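Local coordinates for protein polyguluronate lyase (Corynebacterium sp., PDB 1UAI) that probably cleaves the poly(alpha-L-guluronate) blocks of alginate as a lyase built on a jellyroll beta-sandwich, at residues Pro43-Asn48 and Pro71-Arg76. Sequence-based numbering, arbitrary orientation.
Sequences PWFQVN and PRSELR
Arg72-Ser73-Glu74-Leu75-Arg76 is the R(S/T)E(L/V)R signature of the PL7 alginate lyases, and in this jellyroll beta-sandwich its Ser73 gives a hydroxyl to the carbonyl of Trp44, just before the short edge strand 45-47 of the facing sheet. It illustrates how a small polar side chain can join two layers, here beside the apolar pair of Phe45 and Leu75. Ser73 OG donates to Trp44 O over 2.7 Å, and this is the one hydrogen bond between the segments. The hydroxyl sits above the carbonyl plane, 50° out of it, rather than on a lone pair, and the C=O...OG angle is 129°. OG is directed at Trp44 O by a first torsion that sets it anti to the backbone N of Ser73 (chi1 -179°). Next to the bond, Phe45 CB lies 3.9 Å from Ser73 OG and gives the buried hydroxyl an apolar neighbour. The Phe45 ring extends further along the interface, where its CE1 comes within 4.2 Å of Leu75 CD2; the methyl meets the ring obliquely. Arg72 and Glu74 belong to the other face of the strand, probably toward the substrate cleft as in relatives. There Arg72 NH1 salt-bridges Glu74 OE1 at 2.9 Å, with OE1 in the plane of the guanidinium, and Lys191 makes a second salt bridge to OE1. Around the contact, Trp44 and Gln46 pair through their backbones with Arg57 and Gln55 of strand 54-59, whose Phe56 touches Phe45, Ser73 and Leu75, while Val18 and Leu20 of strand 16-20 pack on Phe45, and Leu216 and Leu219 of strand 211-223 pack on Leu75.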
loop_
_atom_site.group_PDB
_atom_site.type_symbol
_atom_site.label_atom_id
_atom_site.label_comp_id
_atom_site.label_asym_id
_atom_site.label_seq_id
_atom_site.Cartn_x
_atom_site.Cartn_y
_atom_site.Cartn_z
ATOM N N PRO A 43 -7.964 14.493 4.184
ATOM C CA PRO A 43 -7.353 13.517 5.096
ATOM C C PRO A 43 -6.717 12.328 4.372
ATOM O O PRO A 43 -6.219 11.403 5.014
ATOM C CB PRO A 43 -8.542 13.067 5.924
ATOM C CG PRO A 43 -9.611 12.963 4.866
ATOM C CD PRO A 43 -9.412 14.237 4.053
ATOM N N TRP A 44 -6.722 12.364 3.044
ATOM C CA TRP A 44 -6.226 11.252 2.234
ATOM C C TRP A 44 -4.740 10.926 2.278
ATOM O O TRP A 44 -4.362 9.757 2.199
ATOM C CB TRP A 44 -6.633 11.468 0.774
ATOM C CG TRP A 44 -7.956 12.145 0.628
ATOM C CD1 TRP A 44 -8.194 13.353 0.045
ATOM C CD2 TRP A 44 -9.220 11.677 1.115
ATOM N NE1 TRP A 44 -9.528 13.672 0.140
ATOM C CE2 TRP A 44 -10.181 12.660 0.792
ATOM C CE3 TRP A 44 -9.633 10.524 1.796
ATOM C CZ2 TRP A 44 -11.533 12.526 1.128
ATOM C CZ3 TRP A 44 -10.978 10.390 2.130
ATOM C CH2 TRP A 44 -11.910 11.387 1.795
ATOM N N PHE A 45 -3.903 11.950 2.385
ATOM C CA PHE A 45 -2.456 11.769 2.393
ATOM C C PHE A 45 -1.872 12.921 3.200
ATOM O O PHE A 45 -1.683 14.020 2.684
ATOM C CB PHE A 45 -1.943 11.805 0.952
ATOM C CG PHE A 45 -0.455 11.664 0.826
ATOM C CD1 PHE A 45 0.180 10.474 1.169
ATOM C CD2 PHE A 45 0.315 12.720 0.345
ATOM C CE1 PHE A 45 1.561 10.337 1.033
ATOM C CE2 PHE A 45 1.696 12.593 0.205
ATOM C CZ PHE A 45 2.319 11.398 0.550
ATOM N N GLN A 46 -1.576 12.655 4.467
ATOM C CA GLN A 46 -1.072 13.688 5.359
ATOM C C GLN A 46 -0.278 13.071 6.496
ATOM O O GLN A 46 -0.306 11.861 6.702
ATOM C CB GLN A 46 -2.256 14.437 5.975
ATOM C CG GLN A 46 -3.129 13.520 6.838
ATOM C CD GLN A 46 -4.147 14.266 7.674
ATOM O OE1 GLN A 46 -5.203 14.667 7.184
ATOM N NE2 GLN A 46 -3.831 14.461 8.950
ATOM N N VAL A 47 0.441 13.909 7.232
ATOM C CA VAL A 47 1.155 13.427 8.406
ATOM C C VAL A 47 0.016 13.203 9.403
ATOM O O VAL A 47 -0.945 13.975 9.424
ATOM C CB VAL A 47 2.113 14.495 8.979
ATOM C CG1 VAL A 47 2.708 14.011 10.298
ATOM C CG2 VAL A 47 3.218 14.789 7.981
ATOM N N ASN A 48 0.092 12.151 10.210
ATOM C CA ASN A 48 -0.978 11.930 11.172
ATOM C C ASN A 48 -0.941 12.995 12.267
ATOM O O ASN A 48 0.055 13.702 12.427
ATOM C CB ASN A 48 -0.907 10.515 11.769
ATOM C CG ASN A 48 0.420 10.211 12.435
ATOM O OD1 ASN A 48 1.279 11.077 12.579
ATOM N ND2 ASN A 48 0.589 8.962 12.856
ATOM N N PRO A 71 -10.691 2.363 -4.932
ATOM C CA PRO A 71 -9.953 3.589 -4.620
ATOM C C PRO A 71 -8.722 3.368 -3.751
ATOM O O PRO A 71 -8.650 2.404 -2.985
ATOM C CB PRO A 71 -11.003 4.440 -3.921
ATOM C CG PRO A 71 -11.737 3.417 -3.119
ATOM C CD PRO A 71 -11.904 2.260 -4.099
ATOM N N ARG A 72 -7.766 4.283 -3.855
ATOM C CA ARG A 72 -6.542 4.161 -3.083
ATOM C C ARG A 72 -5.857 5.490 -2.816
ATOM O O ARG A 72 -6.087 6.481 -3.506
ATOM C CB ARG A 72 -5.543 3.280 -3.841
ATOM C CG ARG A 72 -4.797 4.023 -4.957
ATOM C CD ARG A 72 -3.992 3.073 -5.817
ATOM N NE ARG A 72 -4.831 2.363 -6.779
ATOM C CZ ARG A 72 -4.680 1.082 -7.099
ATOM N NH1 ARG A 72 -3.728 0.358 -6.525
ATOM N NH2 ARG A 72 -5.463 0.533 -8.016
ATOM N N SER A 73 -5.027 5.478 -1.779
ATOM C CA SER A 73 -4.139 6.583 -1.430
ATOM C C SER A 73 -2.942 5.684 -1.172
ATOM O O SER A 73 -2.820 5.085 -0.102
ATOM C CB SER A 73 -4.533 7.310 -0.155
ATOM O OG SER A 73 -3.599 8.359 0.049
ATOM N N GLU A 74 -2.061 5.580 -2.155
ATOM C CA GLU A 74 -0.977 4.621 -2.056
ATOM C C GLU A 74 0.282 5.033 -2.803
ATOM O O GLU A 74 0.210 5.637 -3.875
ATOM C CB GLU A 74 -1.526 3.294 -2.612
ATOM C CG GLU A 74 -0.613 2.083 -2.634
ATOM C CD GLU A 74 -1.289 0.879 -3.289
ATOM O OE1 GLU A 74 -1.842 1.033 -4.401
ATOM O OE2 GLU A 74 -1.269 -0.226 -2.701
ATOM N N LEU A 75 1.433 4.692 -2.231
ATOM C CA LEU A 75 2.722 4.993 -2.839
ATOM C C LEU A 75 3.077 3.919 -3.864
ATOM O O LEU A 75 2.798 2.732 -3.663
ATOM C CB LEU A 75 3.812 5.051 -1.767
ATOM C CG LEU A 75 3.620 6.086 -0.657
ATOM C CD1 LEU A 75 4.674 5.876 0.424
ATOM C CD2 LEU A 75 3.708 7.491 -1.232
ATOM N N ARG A 76 3.696 4.353 -4.957
ATOM C CA ARG A 76 4.114 3.477 -6.048
ATOM C C ARG A 76 5.624 3.663 -6.202
ATOM O O ARG A 76 6.105 4.785 -6.369
ATOM C CB ARG A 76 3.376 3.887 -7.324
ATOM C CG ARG A 76 3.446 2.902 -8.475
ATOM C CD ARG A 76 4.755 2.954 -9.249
ATOM N NE ARG A 76 4.583 2.300 -10.544
ATOM C CZ ARG A 76 5.508 1.565 -11.151
ATOM N NH1 ARG A 76 5.239 1.014 -12.328
ATOM N NH2 ARG A 76 6.694 1.376 -10.587
#